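Local coordinates for protein Maltose/maltodextrin transport permease homologue (Bdellovibrio bacteriovorus HD100, PDB 6FFL) that binds maltotriose and probably captures maltodextrins for import, as the solute-binding domain fused to the transmembrane subunit of an ABC transporter, at residues K104-L116 with Q300-S312. Residues are numbered along the deposited sequence; the frame is centred on the assembly and turned at random.
Sequences KHYMIGDAVGNHL and QLLFAEKVGVLPS. With GLC (alpha-D-glucopyranose), chain B.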
loop_
_atom_site.group_PDB
_atom_site.type_symbol
_atom_site.label_atom_id
_atom_site.label_comp_id
_atom_site.label_asym_id
_atom_site.label_seq_id
_atom_site.Cartn_x
_atom_site.Cartn_y
_atom_site.Cartn_z
ATOM N N LYS A 104 -20.577 -4.250 8.186
ATOM C CA LYS A 104 -20.651 -2.798 8.275
ATOM C C LYS A 104 -19.496 -2.151 7.523
ATOM O O LYS A 104 -18.472 -2.783 7.234
ATOM C CB LYS A 104 -20.628 -2.314 9.734
ATOM C CG LYS A 104 -21.842 -2.764 10.550
ATOM C CD LYS A 104 -21.626 -2.573 12.048
ATOM C CE LYS A 104 -22.404 -3.606 12.857
ATOM N NZ LYS A 104 -22.510 -3.233 14.298
ATOM N N HIS A 105 -19.666 -0.857 7.242
ATOM C CA HIS A 105 -18.647 -0.037 6.586
ATOM C C HIS A 105 -17.919 0.792 7.637
ATOM O O HIS A 105 -18.508 1.702 8.221
ATOM C CB HIS A 105 -19.268 0.903 5.555
ATOM C CG HIS A 105 -19.794 0.227 4.329
ATOM N ND1 HIS A 105 -21.141 0.059 4.096
ATOM C CD2 HIS A 105 -19.158 -0.286 3.247
ATOM C CE1 HIS A 105 -21.314 -0.544 2.932
ATOM N NE2 HIS A 105 -20.127 -0.764 2.397
ATOM N N TYR A 106 -16.627 0.529 7.839
ATOM C CA TYR A 106 -15.868 1.316 8.801
ATOM C C TYR A 106 -14.934 2.328 8.147
ATOM O O TYR A 106 -14.320 3.129 8.861
ATOM C CB TYR A 106 -15.061 0.388 9.733
ATOM C CG TYR A 106 -15.942 -0.398 10.696
ATOM C CD1 TYR A 106 -16.433 0.189 11.854
ATOM C CD2 TYR A 106 -16.269 -1.724 10.442
ATOM C CE1 TYR A 106 -17.236 -0.532 12.745
ATOM C CE2 TYR A 106 -17.073 -2.446 11.313
ATOM C CZ TYR A 106 -17.546 -1.848 12.456
ATOM O OH TYR A 106 -18.338 -2.575 13.312
ATOM N N MET A 107 -14.815 2.322 6.818
ATOM C CA MET A 107 -13.837 3.149 6.134
ATOM C C MET A 107 -14.395 3.575 4.783
ATOM O O MET A 107 -15.077 2.788 4.122
ATOM C CB MET A 107 -12.519 2.381 5.936
ATOM C CG MET A 107 -11.557 3.054 4.994
ATOM S SD MET A 107 -10.019 2.146 4.740
ATOM C CE MET A 107 -9.231 2.318 6.350
ATOM N N ILE A 108 -14.101 4.807 4.365
ATOM C CA ILE A 108 -14.355 5.210 2.984
ATOM C C ILE A 108 -13.079 5.818 2.414
ATOM O O ILE A 108 -12.538 6.786 2.968
ATOM C CB ILE A 108 -15.540 6.186 2.849
ATOM C CG1 ILE A 108 -15.613 6.698 1.414
ATOM C CG2 ILE A 108 -15.429 7.361 3.829
ATOM C CD1 ILE A 108 -16.127 5.648 0.452
ATOM N N GLY A 109 -12.605 5.249 1.308
ATOM C CA GLY A 109 -11.409 5.736 0.658
ATOM C C GLY A 109 -11.705 6.734 -0.446
ATOM O O GLY A 109 -12.789 6.743 -1.025
ATOM N N ASP A 110 -10.705 7.579 -0.718
ATOM C CA ASP A 110 -10.820 8.594 -1.752
ATOM C C ASP A 110 -10.271 8.130 -3.093
ATOM O O ASP A 110 -10.446 8.831 -4.096
ATOM C CB ASP A 110 -10.119 9.887 -1.305
ATOM C CG ASP A 110 -8.688 9.665 -0.809
ATOM O OD1 ASP A 110 -8.319 8.525 -0.443
ATOM O OD2 ASP A 110 -7.927 10.661 -0.771
ATOM N N ALA A 111 -9.632 6.965 -3.135
ATOM C CA ALA A 111 -9.077 6.440 -4.372
ATOM C C ALA A 111 -9.136 4.922 -4.310
ATOM O O ALA A 111 -9.489 4.333 -3.288
ATOM C CB ALA A 111 -7.637 6.933 -4.600
ATOM N N VAL A 112 -8.805 4.283 -5.416
ATOM C CA VAL A 112 -8.705 2.832 -5.461
ATOM C C VAL A 112 -7.352 2.487 -6.059
ATOM O O VAL A 112 -6.909 3.115 -7.027
ATOM C CB VAL A 112 -9.868 2.204 -6.265
ATOM C CG1 VAL A 112 -9.616 0.740 -6.569
ATOM C CG2 VAL A 112 -11.187 2.362 -5.482
ATOM N N GLY A 113 -6.678 1.509 -5.468
ATOM C CA GLY A 113 -5.381 1.104 -5.978
ATOM C C GLY A 113 -4.571 0.500 -4.851
ATOM O O GLY A 113 -4.854 -0.617 -4.421
ATOM N N ASN A 114 -3.577 1.234 -4.369
ATOM C CA ASN A 114 -2.682 0.760 -3.318
ATOM C C ASN A 114 -1.897 -0.468 -3.760
ATOM O O ASN A 114 -1.465 -1.267 -2.932
ATOM C CB ASN A 114 -3.463 0.470 -2.024
ATOM C CG ASN A 114 -2.580 0.524 -0.803
ATOM O OD1 ASN A 114 -1.839 1.488 -0.617
ATOM N ND2 ASN A 114 -2.635 -0.516 0.028
ATOM N N HIS A 115 -1.713 -0.628 -5.067
ATOM C CA HIS A 115 -1.182 -1.846 -5.654
ATOM C C HIS A 115 0.268 -1.648 -6.081
ATOM O O HIS A 115 0.648 -0.572 -6.558
ATOM C CB HIS A 115 -2.025 -2.279 -6.855
ATOM C CG HIS A 115 -2.234 -1.201 -7.880
ATOM N ND1 HIS A 115 -2.811 0.020 -7.578
ATOM C CD2 HIS A 115 -1.957 -1.165 -9.204
ATOM C CE1 HIS A 115 -2.881 0.755 -8.675
ATOM N NE2 HIS A 115 -2.369 0.058 -9.677
ATOM N N LEU A 116 1.065 -2.704 -5.931
ATOM C CA LEU A 116 2.453 -2.703 -6.366
ATOM C C LEU A 116 2.572 -3.060 -7.842
ATOM O O LEU A 116 1.743 -3.781 -8.403
ATOM C CB LEU A 116 3.268 -3.693 -5.548
ATOM C CG LEU A 116 3.383 -3.346 -4.072
ATOM C CD1 LEU A 116 4.051 -4.520 -3.343
ATOM C CD2 LEU A 116 4.169 -2.064 -3.875
ATOM N N GLN A 300 -11.374 14.309 -4.700
ATOM C CA GLN A 300 -10.858 13.122 -5.387
ATOM C C GLN A 300 -10.192 13.493 -6.707
ATOM O O GLN A 300 -9.152 12.928 -7.068
ATOM C CB GLN A 300 -11.987 12.127 -5.638
ATOM C CG GLN A 300 -12.610 11.553 -4.369
ATOM C CD GLN A 300 -13.313 10.236 -4.629
ATOM O OE1 GLN A 300 -13.097 9.607 -5.663
ATOM N NE2 GLN A 300 -14.155 9.806 -3.681
ATOM N N LEU A 301 -10.779 14.430 -7.443
ATOM C CA LEU A 301 -10.199 14.826 -8.719
ATOM C C LEU A 301 -8.974 15.714 -8.550
ATOM O O LEU A 301 -8.146 15.786 -9.464
ATOM C CB LEU A 301 -11.254 15.523 -9.579
ATOM C CG LEU A 301 -12.369 14.609 -10.107
ATOM C CD1 LEU A 301 -13.437 15.418 -10.862
ATOM C CD2 LEU A 301 -11.796 13.490 -10.974
ATOM N N LEU A 302 -8.848 16.407 -7.420
ATOM C CA LEU A 302 -7.603 17.109 -7.128
ATOM C C LEU A 302 -6.451 16.121 -6.995
ATOM O O LEU A 302 -5.374 16.320 -7.576
ATOM C CB LEU A 302 -7.753 17.937 -5.853
ATOM C CG LEU A 302 -6.556 18.792 -5.444
ATOM C CD1 LEU A 302 -6.245 19.841 -6.503
ATOM C CD2 LEU A 302 -6.848 19.445 -4.095
ATOM N N PHE A 303 -6.665 15.041 -6.232
ATOM C CA PHE A 303 -5.665 13.976 -6.142
ATOM C C PHE A 303 -5.440 13.336 -7.502
ATOM O O PHE A 303 -4.299 13.101 -7.912
ATOM C CB PHE A 303 -6.092 12.909 -5.129
ATOM C CG PHE A 303 -5.840 13.292 -3.701
ATOM C CD1 PHE A 303 -4.577 13.144 -3.149
ATOM C CD2 PHE A 303 -6.865 13.785 -2.907
ATOM C CE1 PHE A 303 -4.338 13.483 -1.840
ATOM C CE2 PHE A 303 -6.629 14.133 -1.598
ATOM C CZ PHE A 303 -5.352 13.986 -1.061
ATOM N N ALA A 304 -6.527 13.034 -8.216
ATOM C CA ALA A 304 -6.375 12.427 -9.538
ATOM C C ALA A 304 -5.527 13.307 -10.449
ATOM O O ALA A 304 -4.678 12.806 -11.196
ATOM C CB ALA A 304 -7.753 12.159 -10.155
ATOM N N GLU A 305 -5.705 14.627 -10.364
ATOM C CA GLU A 305 -4.976 15.531 -11.245
ATOM C C GLU A 305 -3.515 15.678 -10.835
ATOM O O GLU A 305 -2.628 15.715 -11.697
ATOM C CB GLU A 305 -5.664 16.894 -11.263
ATOM C CG GLU A 305 -4.945 17.970 -12.059
ATOM C CD GLU A 305 -5.698 19.289 -12.020
ATOM O OE1 GLU A 305 -5.739 19.923 -10.943
ATOM O OE2 GLU A 305 -6.269 19.679 -13.060
ATOM N N LYS A 306 -3.240 15.757 -9.537
ATOM C CA LYS A 306 -1.902 16.109 -9.085
ATOM C C LYS A 306 -1.012 14.905 -8.800
ATOM O O LYS A 306 0.209 15.009 -8.967
ATOM C CB LYS A 306 -1.997 17.015 -7.856
ATOM C CG LYS A 306 -2.779 18.296 -8.156
ATOM C CD LYS A 306 -2.237 19.496 -7.412
ATOM C CE LYS A 306 -2.903 20.780 -7.904
ATOM N NZ LYS A 306 -2.323 21.985 -7.256
ATOM N N VAL A 307 -1.564 13.759 -8.388
ATOM C CA VAL A 307 -0.749 12.577 -8.125
ATOM C C VAL A 307 -1.216 11.353 -8.899
ATOM O O VAL A 307 -0.646 10.273 -8.731
ATOM C CB VAL A 307 -0.645 12.265 -6.614
ATOM C CG1 VAL A 307 -0.055 13.479 -5.883
ATOM C CG2 VAL A 307 -2.005 11.838 -6.004
ATOM N N GLY A 308 -2.231 11.485 -9.747
ATOM C CA GLY A 308 -2.451 10.530 -10.812
ATOM C C GLY A 308 -3.203 9.271 -10.455
ATOM O O GLY A 308 -3.221 8.341 -11.272
ATOM N N VAL A 309 -3.835 9.207 -9.279
ATOM C CA VAL A 309 -4.483 7.980 -8.822
ATOM C C VAL A 309 -5.944 7.926 -9.263
ATOM O O VAL A 309 -6.528 8.939 -9.668
ATOM C CB VAL A 309 -4.363 7.834 -7.291
ATOM C CG1 VAL A 309 -2.887 7.704 -6.894
ATOM C CG2 VAL A 309 -5.012 9.011 -6.576
ATOM N N LEU A 310 -6.540 6.738 -9.172
ATOM C CA LEU A 310 -7.902 6.494 -9.645
ATOM C C LEU A 310 -8.925 6.855 -8.565
ATOM O O LEU A 310 -8.885 6.271 -7.476
ATOM C CB LEU A 310 -8.060 5.026 -10.022
ATOM C CG LEU A 310 -9.413 4.573 -10.569
ATOM C CD1 LEU A 310 -9.671 5.185 -11.934
ATOM C CD2 LEU A 310 -9.466 3.042 -10.603
ATOM N N PRO A 311 -9.878 7.749 -8.832
ATOM C CA PRO A 311 -10.907 8.054 -7.824
ATOM C C PRO A 311 -11.700 6.823 -7.416
ATOM O O PRO A 311 -11.912 5.896 -8.199
ATOM C CB PRO A 311 -11.822 9.065 -8.540
ATOM C CG PRO A 311 -10.898 9.747 -9.515
ATOM C CD PRO A 311 -9.985 8.639 -10.003
ATOM N N SER A 312 -12.191 6.855 -6.180
ATOM C CA SER A 312 -13.124 5.836 -5.728
ATOM C C SER A 312 -14.551 6.120 -6.181
ATOM O O SER A 312 -15.347 5.187 -6.332
ATOM C CB SER A 312 -13.075 5.739 -4.206
ATOM O OG SER A 312 -13.380 6.990 -3.626
HETATM C C1 GLC B . 2.130 1.275 1.460
HETATM C C2 GLC B . 0.704 0.741 1.449
HETATM C C3 GLC B . 0.341 0.006 2.729
HETATM C C4 GLC B . 1.412 -1.049 2.988
HETATM C C5 GLC B . 2.778 -0.372 3.062
HETATM C C6 GLC B . 3.888 -1.395 3.328
HETATM O O2 GLC B . -0.182 1.856 1.234
HETATM O O3 GLC B . -0.939 -0.626 2.550
HETATM O O4 GLC B . 1.159 -1.686 4.231
HETATM O O5 GLC B . 3.039 0.237 1.803
HETATM O O6 GLC B . 5.092 -0.717 3.749
HETATM O O HOH W 1 -8.533 10.404 -5.439
HETATM O O HOH W 2 -5.017 4.206 -8.702
#
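The carbonyl oxygen of Asp110 takes one sound hydrogen bond, from water 1, and one weak one, from Ser312 N. Water 1 lies 2.8 Å from Asp110 O and gives a second bond to Gln300 O in helix 297-307. The weak bond from Ser312 N to Asp110 O measures 3.4 Å. The hydroxyl of Ser312 reaches Gly109, the residue before Asp110: Ser312 OG donates to Gly109 O at 2.7 Å, coming in tilted 31° from the carbonyl plane. The Ser312 chi1 of 58° sets OG between the backbone N and the carbonyl carbon, turned to the 109-110 backbone.

Val112 N donates to Leu310 O at 2.9 Å. Water 2 bridges Val112 O and Leu310 N, where a direct bond would close a regular antiparallel pair. Strands 111-112 and 310-311 thus form a very short two-stranded sheet, part of it completed by water. Ala111 and Pro311 are its non-hydrogen-bonded pair. Ala111 CB also meets Val309 CG2 at 3.9 Å.

Asp110 OD2 sits over one face of the Phe303 ring, offset toward the rim, 3.8 Å from Phe303 CE2. The carboxylate and ring planes are 81° apart, and OD1 bonds to Tyr63 OH. The extended side chain of Gln300 runs past the Asp110 carbonyl; its NE2 donates to Thr295 O, and its OE1 accepts from Asn313 N.

Asn114, two residues after Val112, lies in the sugar pocket of this periplasmic binding protein fold. Its OD1 accepts from O2 of a glucose unit of the bound maltotriose and from Lys270 NZ. Its ND2 donates to O3 in an almost straight bond. The mostly buried contact joins 109-112 to the 310-312 chain that follows the helix, and one water links it to Gln300. Backbone groups and waters make most of these bonds, so the join rests mainly on main-chain geometry, with the Ser312 hydroxyl the exception.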